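Local coordinates for D-xylonate dehydratase (Caulobacter crescentus, PDB 5OYN), which catalyses the dehydration of D-xylonate to 2-dehydro-3-deoxy-D-arabinonate in D-xylose degradation, using a [2Fe-2S] cluster and magnesium, and also dehydrates D-gluconate, at residues Glu274-Leu279 and Pro291-Met296; Gly325-Glu330 and Arg375-Pro380. One frame throughout, in Å; residues are numbered along the deposited sequence.

Interaction 1: residues Glu274-Leu279 and Pro291-Met296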
loop_
_atom_site.group_PDB
_atom_site.type_symbol
_atom_site.label_atom_id
_atom_site.label_comp_id
_atom_site.label_asym_id
_atom_site.label_seq_id
_atom_site.Cartn_x
_atom_site.Cartn_y
_atom_site.Cartn_z
ATOM N N GLU A 274 8.406 7.722 38.879
ATOM C CA GLU A 274 9.251 6.942 39.777
ATOM C C GLU A 274 9.194 5.455 39.435
ATOM O O GLU A 274 10.187 4.737 39.624
ATOM C CB GLU A 274 8.840 7.172 41.240
ATOM C CG GLU A 274 9.097 8.588 41.772
ATOM C CD GLU A 274 8.790 8.744 43.275
ATOM O OE1 GLU A 274 7.666 8.380 43.683
ATOM O OE2 GLU A 274 9.671 9.224 44.043
ATOM N N ASN A 275 8.049 4.977 38.936
ATOM C CA ASN A 275 7.957 3.598 38.453
ATOM C C ASN A 275 8.878 3.371 37.260
ATOM O O ASN A 275 9.601 2.365 37.193
ATOM C CB ASN A 275 6.512 3.271 38.085
ATOM C CG ASN A 275 5.659 3.020 39.304
ATOM O OD1 ASN A 275 6.175 2.950 40.418
ATOM N ND2 ASN A 275 4.354 2.882 39.107
ATOM N N ALA A 276 8.867 4.307 36.312
ATOM C CA ALA A 276 9.741 4.197 35.152
ATOM C C ALA A 276 11.200 4.152 35.581
ATOM O O ALA A 276 11.955 3.262 35.163
ATOM C CB ALA A 276 9.481 5.357 34.188
ATOM N N ILE A 277 11.607 5.101 36.435
ATOM C CA ILE A 277 12.974 5.138 36.962
ATOM C C ILE A 277 13.355 3.783 37.536
ATOM O O ILE A 277 14.457 3.274 37.294
ATOM C CB ILE A 277 13.114 6.249 38.025
ATOM C CG1 ILE A 277 12.870 7.627 37.413
ATOM C CG2 ILE A 277 14.495 6.175 38.728
ATOM C CD1 ILE A 277 13.596 8.743 38.126
ATOM N N ALA A 278 12.455 3.177 38.310
ATOM C CA ALA A 278 12.780 1.887 38.899
ATOM C C ALA A 278 12.978 0.847 37.816
ATOM O O ALA A 278 13.947 0.074 37.852
ATOM C CB ALA A 278 11.683 1.448 39.872
ATOM N N LEU A 279 12.080 0.835 36.824
ATOM C CA LEU A 279 12.191 -0.134 35.745
ATOM C C LEU A 279 13.499 0.036 34.985
ATOM O O LEU A 279 14.191 -0.952 34.700
ATOM C CB LEU A 279 11.005 -0.004 34.804
ATOM C CG LEU A 279 11.236 -0.791 33.522
ATOM C CD1 LEU A 279 10.947 -2.262 33.766
ATOM C CD2 LEU A 279 10.351 -0.212 32.480
ATOM N N PRO A 291 18.050 11.908 30.513
ATOM C CA PRO A 291 17.559 13.160 29.914
ATOM C C PRO A 291 16.127 13.053 29.433
ATOM O O PRO A 291 15.372 14.022 29.564
ATOM C CB PRO A 291 18.530 13.412 28.755
ATOM C CG PRO A 291 19.735 12.663 29.095
ATOM C CD PRO A 291 19.296 11.454 29.869
ATOM N N HIS A 292 15.711 11.886 28.927
ATOM C CA HIS A 292 14.372 11.755 28.358
ATOM C C HIS A 292 13.305 11.684 29.429
ATOM O O HIS A 292 12.227 12.263 29.266
ATOM C CB HIS A 292 14.269 10.512 27.474
ATOM C CG HIS A 292 15.115 10.579 26.250
ATOM N ND1 HIS A 292 15.221 11.720 25.485
ATOM C CD2 HIS A 292 15.900 9.650 25.657
ATOM C CE1 HIS A 292 16.037 11.491 24.471
ATOM N NE2 HIS A 292 16.465 10.243 24.553
ATOM N N ILE A 293 13.555 10.945 30.509
ATOM C CA ILE A 293 12.538 10.869 31.552
ATOM C C ILE A 293 12.343 12.233 32.203
ATOM O O ILE A 293 11.214 12.627 32.517
ATOM C CB ILE A 293 12.891 9.779 32.575
ATOM C CG1 ILE A 293 12.679 8.401 31.942
ATOM C CG2 ILE A 293 12.029 9.922 33.806
ATOM C CD1 ILE A 293 13.081 7.247 32.818
ATOM N N VAL A 294 13.425 13.000 32.366
ATOM C CA VAL A 294 13.293 14.333 32.944
ATOM C C VAL A 294 12.522 15.238 31.998
ATOM O O VAL A 294 11.548 15.889 32.398
ATOM C CB VAL A 294 14.674 14.925 33.296
ATOM C CG1 VAL A 294 14.569 16.425 33.511
ATOM C CG2 VAL A 294 15.241 14.267 34.545
ATOM N N ALA A 295 12.941 15.276 30.729
ATOM C CA ALA A 295 12.247 16.050 29.698
ATOM C C ALA A 295 10.740 15.795 29.707
ATOM O O ALA A 295 9.939 16.732 29.661
ATOM C CB ALA A 295 12.829 15.722 28.319
ATOM N N MET A 296 10.335 14.529 29.765
ATOM C CA MET A 296 8.907 14.234 29.774
ATOM C C MET A 296 8.254 14.703 31.069
ATOM O O MET A 296 7.151 15.266 31.044
ATOM C CB MET A 296 8.687 12.739 29.558
ATOM C CG MET A 296 9.288 12.238 28.256
ATOM S SD MET A 296 9.547 10.457 28.254
ATOM C CE MET A 296 7.861 9.982 28.475
#
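I293 reaches across from helix 289-299 and meets helix 270-282 at two adjacent residues, A276 and I277. Its two branches divide the work. The longer one, with CD1 anti to CA (chi2 176°), extends to the methyl of A276, I293 CD1 lying 4.3 Å from A276 CB. The shorter branch serves the neighbouring residue: I293 CG2 comes to 4.4 Å from I277 CG1. I277 holds that methylene anti to its own carbonyl carbon (chi1 -63°), while its CB leaves the helix obliquely to the partner rather than straight at it. The backbones stay apart, the CA atoms of I277 and I293 being 7.9 Å from each other, and no hydrogen bond passes between the segments. The contact is wholly apolar and buried, but light, with 107 Å² enclosed in total.

Further side chains complete the surroundings. W309 of helix 306-312 touches both isoleucines, and V222 and L226 lie against A276. H352 is hydrogen-bonded to both E274 and N275 on helix 270-282. Next to I293, H292 is hydrogen-bonded at both ring nitrogens, ND1 to R112 and NE2 to the carboxylated lysine at position 139, a residue of the magnesium site.

The arrangement is a pairing of two consecutive helices, running roughly antiparallel and buried in the chain interior, as in a helical hairpin, where one branched side chain spans the interface; the second helix also carries a second-shell residue of the metal site.

Interaction 2: residues Gly325-Glu330 and Arg375-Pro380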
loop_
_atom_site.group_PDB
_atom_site.type_symbol
_atom_site.label_atom_id
_atom_site.label_comp_id
_atom_site.label_asym_id
_atom_site.label_seq_id
_atom_site.Cartn_x
_atom_site.Cartn_y
_atom_site.Cartn_z
ATOM N N GLY A 325 24.041 -7.905 29.737
ATOM C CA GLY A 325 23.977 -9.350 29.866
ATOM C C GLY A 325 24.156 -10.043 28.527
ATOM O O GLY A 325 24.946 -9.619 27.675
ATOM N N LYS A 326 23.371 -11.105 28.336
ATOM C CA LYS A 326 23.619 -12.133 27.329
ATOM C C LYS A 326 22.653 -12.133 26.146
ATOM O O LYS A 326 23.099 -12.175 24.996
ATOM C CB LYS A 326 23.585 -13.496 28.023
ATOM C CG LYS A 326 23.756 -14.674 27.118
ATOM C CD LYS A 326 23.586 -15.953 27.917
ATOM C CE LYS A 326 24.148 -17.150 27.177
ATOM N NZ LYS A 326 23.068 -18.141 26.988
ATOM N N TYR A 327 21.342 -12.108 26.376
ATOM C CA TYR A 327 20.376 -12.349 25.308
ATOM C C TYR A 327 19.912 -11.045 24.653
ATOM O O TYR A 327 20.454 -9.966 24.895
ATOM C CB TYR A 327 19.197 -13.156 25.842
ATOM C CG TYR A 327 19.628 -14.491 26.400
ATOM C CD1 TYR A 327 19.966 -15.545 25.560
ATOM C CD2 TYR A 327 19.728 -14.692 27.777
ATOM C CE1 TYR A 327 20.375 -16.776 26.077
ATOM C CE2 TYR A 327 20.132 -15.918 28.301
ATOM C CZ TYR A 327 20.454 -16.951 27.448
ATOM O OH TYR A 327 20.857 -18.159 27.970
ATOM N N LEU A 328 18.910 -11.145 23.784
ATOM C CA LEU A 328 18.422 -10.009 23.017
ATOM C C LEU A 328 16.907 -9.912 23.145
ATOM O O LEU A 328 16.300 -10.657 23.921
ATOM C CB LEU A 328 18.844 -10.140 21.558
ATOM C CG LEU A 328 20.344 -10.260 21.261
ATOM C CD1 LEU A 328 20.581 -10.309 19.764
ATOM C CD2 LEU A 328 21.114 -9.117 21.843
ATOM N N GLY A 329 16.291 -9.012 22.372
ATOM C CA GLY A 329 14.884 -8.676 22.577
ATOM C C GLY A 329 13.923 -9.850 22.470
ATOM O O GLY A 329 12.895 -9.879 23.153
ATOM N N GLU A 330 14.234 -10.831 21.628
ATOM C CA GLU A 330 13.337 -11.971 21.489
ATOM C C GLU A 330 13.228 -12.746 22.790
ATOM O O GLU A 330 12.123 -13.046 23.252
ATOM C CB GLU A 330 13.815 -12.886 20.370
ATOM C CG GLU A 330 13.534 -12.361 18.968
ATOM C CD GLU A 330 13.527 -13.474 17.953
ATOM O OE1 GLU A 330 12.507 -14.190 17.923
ATOM O OE2 GLU A 330 14.533 -13.652 17.217
ATOM N N ARG A 375 13.597 -17.972 33.867
ATOM C CA ARG A 375 14.516 -17.426 34.859
ATOM C C ARG A 375 15.954 -17.353 34.350
ATOM O O ARG A 375 16.816 -16.837 35.074
ATOM C CB ARG A 375 14.431 -18.238 36.151
ATOM C CG ARG A 375 13.158 -17.991 36.980
ATOM C CD ARG A 375 13.174 -16.630 37.700
ATOM N NE ARG A 375 11.918 -16.347 38.407
ATOM C CZ ARG A 375 11.524 -15.127 38.785
ATOM N NH1 ARG A 375 12.275 -14.058 38.526
ATOM N NH2 ARG A 375 10.365 -14.970 39.412
ATOM N N GLU A 376 16.230 -17.841 33.133
ATOM C CA GLU A 376 17.526 -17.629 32.486
ATOM C C GLU A 376 17.677 -16.194 32.000
ATOM O O GLU A 376 18.799 -15.735 31.742
ATOM C CB GLU A 376 17.687 -18.583 31.289
ATOM C CG GLU A 376 18.680 -19.760 31.457
ATOM C CD GLU A 376 18.555 -20.852 30.344
ATOM O OE1 GLU A 376 18.038 -20.569 29.227
ATOM O OE2 GLU A 376 18.979 -22.009 30.593
ATOM N N VAL A 377 16.564 -15.477 31.883
ATOM C CA VAL A 377 16.501 -14.210 31.173
ATOM C C VAL A 377 16.100 -13.083 32.108
ATOM O O VAL A 377 16.699 -12.001 32.094
ATOM C CB VAL A 377 15.524 -14.292 29.968
ATOM C CG1 VAL A 377 15.540 -13.006 29.158
ATOM C CG2 VAL A 377 15.845 -15.493 29.121
ATOM N N ILE A 378 15.073 -13.310 32.916
ATOM C CA ILE A 378 14.639 -12.352 33.921
ATOM C C ILE A 378 14.880 -12.989 35.285
ATOM O O ILE A 378 14.136 -13.880 35.714
ATOM C CB ILE A 378 13.181 -11.947 33.727
ATOM C CG1 ILE A 378 13.046 -11.245 32.373
ATOM C CG2 ILE A 378 12.742 -11.072 34.887
ATOM C CD1 ILE A 378 11.619 -10.933 31.978
ATOM N N PHE A 379 15.930 -12.535 35.965
ATOM C CA PHE A 379 16.343 -13.128 37.229
ATOM C C PHE A 379 15.422 -12.714 38.371
ATOM O O PHE A 379 14.768 -11.658 38.314
ATOM C CB PHE A 379 17.778 -12.733 37.547
ATOM C CG PHE A 379 18.796 -13.556 36.824
ATOM C CD1 PHE A 379 18.549 -14.018 35.534
ATOM C CD2 PHE A 379 19.998 -13.871 37.423
ATOM C CE1 PHE A 379 19.492 -14.778 34.859
ATOM C CE2 PHE A 379 20.940 -14.629 36.764
ATOM C CZ PHE A 379 20.686 -15.085 35.478
ATOM N N PRO A 380 15.337 -13.543 39.416
ATOM C CA PRO A 380 14.572 -13.148 40.606
ATOM C C PRO A 380 15.283 -12.026 41.341
ATOM O O PRO A 380 16.514 -11.959 41.368
ATOM C CB PRO A 380 14.504 -14.433 41.440
ATOM C CG PRO A 380 15.677 -15.229 41.005
ATOM C CD PRO A 380 15.958 -14.870 39.571
#
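Y327 and V377 mark the nearest backbone approach, 7.3 Å between their CA atoms, of a loop that enters helix 329-335, with L328 at the N-cap position, and a segment without regular structure. The aromatic ring of Y327 carries the contact, with CG set anti to its carbonyl carbon (chi1 -59°). One edge of the ring meets the backbone of E376: Y327 CE2 is 3.7 Å from E376 O, near the ring plane. Further back along the same side, Y327 CD2 lies 4.2 Å from V377 CG2, a methyl that approaches the ring obliquely. At the far end the phenol oxygen lies near the E376 carboxylate, whose plane is turned only 20° from that of the ring; Y327 OH and E376 OE1 are 3.9 Å apart, with no hydrogen bond. The extended chain of K326 runs past one face of the ring, with its CD 3.3 Å above the plane of Y327 and offset toward the rim.

The polar groups have partners close by. E376 OE1 forms a salt bridge with R331, which also makes a cation-pi contact with Y327, while N320 donates to E376 O and bonds to the backbones of both Y327 and V377.

The two segments thus meet directly by van der Waals contact alone, and N320 and R331 supply polar links between them. The carboxylate, paired with R331 and with OE1 6.0 Å from K326 NZ, probably sits in a field that favours its negative form.

Along the chain the two contacts follow in series, neither nesting nor crossing. Interaction 1 closes a short loop of 11 residues, bringing helix 289-299 back against helix 270-282; the centre of the contact lies about 9 Å from the centre of the chain. After helix 306-312 the chain arrives at 325-330, and interaction 2 closes a longer loop of 44 residues that holds the rest of helix 329-335 and helices 337-347 and 363-367. It lies farther out and joins a segment within the N-terminal dehydratase family region to one within the C-terminal region, whereas interaction 1 stays inside the former. Their centres are 22 Å apart and their nearest atoms about 9 Å, without touching.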